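Local coordinates for putative glycyl-glycine endopeptidase lytM (Ruminococcus gnavus, PDB 3NYY), which is probably a metalloendopeptidase of the M23 family, some of whose relatives cut peptide cross-links in bacterial cell walls, at residues V142-L156 against I163-Y175. Residues are numbered along the deposited sequence; the frame is centred on the assembly and turned at random. Where two conformers were deposited one is given.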
loop_
_atom_site.group_PDB
_atom_site.type_symbol
_atom_site.label_atom_id
_atom_site.label_comp_id
_atom_site.label_asym_id
_atom_site.label_seq_id
_atom_site.Cartn_x
_atom_site.Cartn_y
_atom_site.Cartn_z
ATOM N N VAL A 142 -6.982 9.950 -14.738
ATOM C CA VAL A 142 -6.293 8.700 -15.065
ATOM C C VAL A 142 -5.983 8.781 -16.548
ATOM O O VAL A 142 -6.873 9.000 -17.368
ATOM C CB VAL A 142 -7.151 7.484 -14.703
ATOM C CG1 VAL A 142 -6.483 6.212 -15.203
ATOM C CG2 VAL A 142 -7.392 7.439 -13.143
ATOM N N VAL A 143 -4.689 8.656 -16.878
ATOM C CA VAL A 143 -4.209 8.703 -18.234
ATOM C C VAL A 143 -3.591 7.382 -18.630
ATOM O O VAL A 143 -3.150 6.579 -17.792
ATOM C CB VAL A 143 -3.192 9.830 -18.443
ATOM C CG1 VAL A 143 -3.820 11.172 -18.103
ATOM C CG2 VAL A 143 -1.891 9.582 -17.663
ATOM N N SER A 144 -3.572 7.128 -19.925
ATOM C CA SER A 144 -3.075 5.869 -20.456
ATOM C C SER A 144 -1.561 5.836 -20.316
ATOM O O SER A 144 -0.867 6.750 -20.746
ATOM C CB SER A 144 -3.402 5.727 -21.937
ATOM O OG SER A 144 -3.084 4.406 -22.426
HETATM N N MSE A 145 -1.057 4.760 -19.768
HETATM C CA MSE A 145 0.392 4.609 -19.604
HETATM C C MSE A 145 1.087 4.412 -20.940
HETATM O O MSE A 145 2.274 4.684 -21.056
HETATM C CB MSE A 145 0.675 3.432 -18.673
HETATM C CG MSE A 145 0.211 3.679 -17.219
HETATM SE SE MSE A 145 0.356 2.090 -16.110
HETATM C CE MSE A 145 2.232 2.088 -15.871
ATOM N N THR A 146 0.346 3.873 -21.904
ATOM C CA THR A 146 0.866 3.411 -23.197
ATOM C C THR A 146 0.032 3.931 -24.359
ATOM O O THR A 146 -1.113 4.349 -24.191
ATOM C CB THR A 146 0.797 1.852 -23.277
ATOM O OG1 THR A 146 -0.579 1.435 -23.375
ATOM C CG2 THR A 146 1.458 1.191 -22.007
ATOM N N ASP A 147 0.595 3.866 -25.560
ATOM C CA ASP A 147 -0.220 3.958 -26.737
ATOM C C ASP A 147 -1.058 2.685 -26.756
ATOM O O ASP A 147 -0.754 1.703 -26.059
ATOM C CB ASP A 147 0.657 3.961 -27.986
ATOM C CG ASP A 147 1.418 5.246 -28.209
ATOM O OD1 ASP A 147 1.253 6.243 -27.500
ATOM O OD2 ASP A 147 2.199 5.251 -29.199
ATOM N N GLY A 148 -2.083 2.680 -27.583
ATOM C CA GLY A 148 -2.820 1.442 -27.813
ATOM C C GLY A 148 -4.191 1.643 -28.368
ATOM O O GLY A 148 -4.451 2.664 -29.038
ATOM N N VAL A 149 -5.048 0.642 -28.167
ATOM C CA VAL A 149 -6.425 0.654 -28.685
ATOM C C VAL A 149 -7.317 0.304 -27.514
ATOM O O VAL A 149 -6.954 -0.545 -26.701
ATOM C CB VAL A 149 -6.621 -0.371 -29.830
ATOM C CG1 VAL A 149 -8.061 -0.400 -30.262
ATOM C CG2 VAL A 149 -5.633 -0.046 -31.015
ATOM N N VAL A 150 -8.455 0.975 -27.402
ATOM C CA VAL A 150 -9.456 0.652 -26.384
ATOM C C VAL A 150 -10.086 -0.686 -26.759
ATOM O O VAL A 150 -10.761 -0.798 -27.787
ATOM C CB VAL A 150 -10.576 1.721 -26.261
ATOM C CG1 VAL A 150 -11.582 1.304 -25.160
ATOM C CG2 VAL A 150 -9.968 3.108 -25.977
ATOM N N THR A 151 -9.834 -1.697 -25.941
ATOM C CA THR A 151 -10.254 -3.086 -26.134
ATOM C C THR A 151 -11.525 -3.445 -25.387
ATOM O O THR A 151 -12.324 -4.255 -25.870
ATOM C CB THR A 151 -9.132 -4.034 -25.658
ATOM O OG1 THR A 151 -7.948 -3.733 -26.393
ATOM C CG2 THR A 151 -9.504 -5.516 -25.817
ATOM N N GLU A 152 -11.664 -2.908 -24.161
ATOM C CA GLU A 152 -12.880 -3.097 -23.386
ATOM C C GLU A 152 -13.241 -1.796 -22.701
ATOM O O GLU A 152 -12.352 -1.002 -22.324
ATOM C CB GLU A 152 -12.705 -4.225 -22.356
ATOM C CG GLU A 152 -12.686 -5.618 -22.987
ATOM C CD GLU A 152 -12.532 -6.749 -21.988
ATOM O OE1 GLU A 152 -11.680 -6.640 -21.087
ATOM O OE2 GLU A 152 -13.254 -7.763 -22.115
ATOM N N LYS A 153 -14.537 -1.570 -22.530
ATOM C CA LYS A 153 -15.028 -0.388 -21.832
ATOM C C LYS A 153 -16.401 -0.686 -21.279
ATOM O O LYS A 153 -17.334 -0.993 -22.033
ATOM C CB LYS A 153 -15.099 0.811 -22.742
ATOM C CG LYS A 153 -15.528 2.108 -22.015
ATOM C CD LYS A 153 -16.004 3.131 -23.029
ATOM C CE LYS A 153 -16.468 4.453 -22.346
ATOM N NZ LYS A 153 -17.373 5.191 -23.260
ATOM N N GLY A 154 -16.520 -0.633 -19.968
ATOM C CA GLY A 154 -17.829 -0.809 -19.322
ATOM C C GLY A 154 -17.721 -1.334 -17.925
ATOM O O GLY A 154 -16.636 -1.486 -17.382
ATOM N N TRP A 155 -18.878 -1.649 -17.350
ATOM C CA TRP A 155 -18.943 -2.088 -15.995
ATOM C C TRP A 155 -18.549 -3.554 -15.832
ATOM O O TRP A 155 -18.985 -4.406 -16.609
ATOM C CB TRP A 155 -20.402 -1.978 -15.520
ATOM C CG TRP A 155 -20.609 -2.337 -14.083
ATOM C CD1 TRP A 155 -21.097 -3.512 -13.597
ATOM C CD2 TRP A 155 -20.391 -1.495 -12.965
ATOM N NE1 TRP A 155 -21.179 -3.456 -12.228
ATOM C CE2 TRP A 155 -20.740 -2.220 -11.817
ATOM C CE3 TRP A 155 -19.909 -0.187 -12.818
ATOM C CZ2 TRP A 155 -20.601 -1.687 -10.537
ATOM C CZ3 TRP A 155 -19.835 0.347 -11.555
ATOM C CH2 TRP A 155 -20.163 -0.392 -10.441
ATOM N N LEU A 156 -17.818 -3.822 -14.770
ATOM C CA LEU A 156 -17.689 -5.181 -14.202
ATOM C C LEU A 156 -18.026 -5.126 -12.724
ATOM O O LEU A 156 -17.685 -4.157 -12.059
ATOM C CB LEU A 156 -16.276 -5.754 -14.360
ATOM C CG LEU A 156 -15.766 -6.127 -15.721
ATOM C CD1 LEU A 156 -14.294 -6.655 -15.609
ATOM C CD2 LEU A 156 -16.631 -7.152 -16.425
ATOM N N ILE A 163 -11.770 0.262 -17.941
ATOM C CA ILE A 163 -11.393 0.406 -19.335
ATOM C C ILE A 163 -10.111 -0.386 -19.526
ATOM O O ILE A 163 -9.244 -0.388 -18.650
ATOM C CB ILE A 163 -11.277 1.913 -19.756
ATOM C CG1 ILE A 163 -11.139 2.056 -21.277
ATOM C CG2 ILE A 163 -10.202 2.656 -18.972
ATOM C CD1 ILE A 163 -11.369 3.501 -21.760
ATOM N N GLY A 164 -9.993 -1.026 -20.698
ATOM C CA GLY A 164 -8.829 -1.836 -21.029
ATOM C C GLY A 164 -8.207 -1.377 -22.344
ATOM O O GLY A 164 -8.908 -1.176 -23.322
ATOM N N ILE A 165 -6.891 -1.177 -22.329
ATOM C CA ILE A 165 -6.118 -0.728 -23.484
ATOM C C ILE A 165 -5.128 -1.838 -23.843
ATOM O O ILE A 165 -4.305 -2.258 -23.033
ATOM C CB ILE A 165 -5.307 0.533 -23.121
ATOM C CG1 ILE A 165 -6.183 1.684 -22.635
ATOM C CG2 ILE A 165 -4.405 0.987 -24.307
ATOM C CD1 ILE A 165 -7.348 2.068 -23.536
ATOM N N THR A 166 -5.151 -2.256 -25.099
ATOM C CA THR A 166 -4.170 -3.169 -25.614
ATOM C C THR A 166 -3.057 -2.354 -26.247
ATOM O O THR A 166 -3.292 -1.576 -27.195
ATOM C CB THR A 166 -4.758 -4.173 -26.581
ATOM O OG1 THR A 166 -5.744 -4.948 -25.894
ATOM C CG2 THR A 166 -3.668 -5.154 -27.142
ATOM N N ALA A 167 -1.857 -2.538 -25.714
ATOM C CA ALA A 167 -0.693 -1.726 -26.065
ATOM C C ALA A 167 -0.008 -2.403 -27.271
ATOM O O ALA A 167 -0.245 -3.590 -27.519
ATOM C CB ALA A 167 0.271 -1.573 -24.890
ATOM N N PRO A 168 0.819 -1.656 -28.009
ATOM C CA PRO A 168 1.325 -2.196 -29.292
ATOM C C PRO A 168 2.168 -3.465 -29.204
ATOM O O PRO A 168 2.160 -4.278 -30.128
ATOM C CB PRO A 168 2.155 -1.042 -29.873
ATOM C CG PRO A 168 1.996 0.111 -29.001
ATOM C CD PRO A 168 1.187 -0.254 -27.793
ATOM N N THR A 169 2.917 -3.640 -28.109
ATOM C CA THR A 169 3.737 -4.827 -27.896
ATOM C C THR A 169 2.940 -6.030 -27.390
ATOM O O THR A 169 3.466 -7.155 -27.365
ATOM C CB THR A 169 4.979 -4.501 -27.036
ATOM O OG1 THR A 169 5.659 -3.373 -27.623
ATOM C CG2 THR A 169 5.979 -5.693 -26.998
ATOM N N GLY A 170 1.669 -5.797 -27.020
ATOM C CA GLY A 170 0.709 -6.871 -26.794
ATOM C C GLY A 170 0.098 -7.011 -25.411
ATOM O O GLY A 170 -0.786 -7.843 -25.203
ATOM N N ALA A 171 0.566 -6.234 -24.467
ATOM C CA ALA A 171 -0.026 -6.306 -23.141
ATOM C C ALA A 171 -1.359 -5.572 -23.070
ATOM O O ALA A 171 -1.632 -4.656 -23.833
ATOM C CB ALA A 171 0.931 -5.746 -22.069
ATOM N N TYR A 172 -2.198 -6.033 -22.146
ATOM C CA TYR A 172 -3.495 -5.417 -21.871
ATOM C C TYR A 172 -3.351 -4.674 -20.541
ATOM O O TYR A 172 -3.080 -5.285 -19.507
ATOM C CB TYR A 172 -4.542 -6.509 -21.767
ATOM C CG TYR A 172 -5.939 -6.029 -21.463
ATOM C CD1 TYR A 172 -6.359 -5.935 -20.173
ATOM C CD2 TYR A 172 -6.869 -5.817 -22.458
ATOM C CE1 TYR A 172 -7.649 -5.521 -19.851
ATOM C CE2 TYR A 172 -8.173 -5.421 -22.138
ATOM C CZ TYR A 172 -8.549 -5.304 -20.839
ATOM O OH TYR A 172 -9.844 -4.932 -20.488
ATOM N N PHE A 173 -3.548 -3.355 -20.582
ATOM C CA PHE A 173 -3.514 -2.510 -19.395
ATOM C C PHE A 173 -4.933 -2.254 -18.932
ATOM O O PHE A 173 -5.760 -1.760 -19.694
ATOM C CB PHE A 173 -2.778 -1.204 -19.729
ATOM C CG PHE A 173 -1.290 -1.384 -19.834
ATOM C CD1 PHE A 173 -0.691 -2.002 -20.925
ATOM C CD2 PHE A 173 -0.486 -0.958 -18.788
ATOM C CE1 PHE A 173 0.707 -2.203 -20.941
ATOM C CE2 PHE A 173 0.868 -1.121 -18.806
ATOM C CZ PHE A 173 1.481 -1.757 -19.882
ATOM N N TYR A 174 -5.205 -2.584 -17.666
ATOM C CA TYR A 174 -6.527 -2.591 -17.097
ATOM C C TYR A 174 -6.654 -1.526 -16.052
ATOM O O TYR A 174 -5.857 -1.517 -15.131
ATOM C CB TYR A 174 -6.740 -3.986 -16.478
ATOM C CG TYR A 174 -8.026 -4.228 -15.714
ATOM C CD1 TYR A 174 -9.255 -4.248 -16.366
ATOM C CD2 TYR A 174 -8.017 -4.469 -14.349
ATOM C CE1 TYR A 174 -10.417 -4.505 -15.638
ATOM C CE2 TYR A 174 -9.172 -4.743 -13.660
ATOM C CZ TYR A 174 -10.371 -4.766 -14.309
ATOM O OH TYR A 174 -11.555 -5.015 -13.614
ATOM N N TYR A 175 -7.644 -0.638 -16.208
ATOM C CA TYR A 175 -7.833 0.520 -15.317
ATOM C C TYR A 175 -9.236 0.410 -14.754
ATOM O O TYR A 175 -10.220 0.461 -15.505
ATOM C CB TYR A 175 -7.676 1.831 -16.073
ATOM C CG TYR A 175 -6.354 2.002 -16.796
ATOM C CD1 TYR A 175 -6.139 1.395 -18.040
ATOM C CD2 TYR A 175 -5.364 2.844 -16.293
ATOM C CE1 TYR A 175 -4.944 1.551 -18.741
ATOM C CE2 TYR A 175 -4.179 3.020 -16.978
ATOM C CZ TYR A 175 -3.949 2.365 -18.199
ATOM O OH TYR A 175 -2.704 2.534 -18.831
HETATM O O HOH W 1 -2.539 1.904 -21.401
#
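Tyr-175 points its hydroxyl at the loop that joins strand 141-143 to strand 148-153, where OH accepts a nearly straight hydrogen bond from Met-145 N (2.9 Å to OH, 175° at the hydrogen). A water at the ring edge, in its plane, also bonds to this OH and donates to Ser-144 OG and Thr-146 OG1, tying the loop's polar groups to the ring.

Thr-146 is worth following outward. Its CB, and more closely OG1, pack on Ala-167 CB. OG1, held between backbone N and carbonyl carbon (chi1 70°), takes the water's proton and donates to Asp-147 O, coming from above that carbonyl's plane. CG2 lies over one face of Phe-173, 3.8 Å from the ring centroid, a CH-pi contact; the selenium of selenomethionine Met-145 approaches the same ring obliquely.

Further along, strand 148-153 runs antiparallel to 163-166. Val-149 and Thr-166 exchange backbone bonds, then Thr-151 N (2.8 Å) and, weakly, Glu-152 N (3.4 Å) both address Gly-164 O. On the sheet face that Val-150 and Ile-165 share, Val-150 CG2 packs on Ile-165 CD1 at 3.7 Å, and both side chains also touch Val-190 of strand 189-190. Thr-151 and Glu-152, both opposite Gly-164, form a classic beta bulge in the curled antiparallel sheet of the M23 peptidase domain.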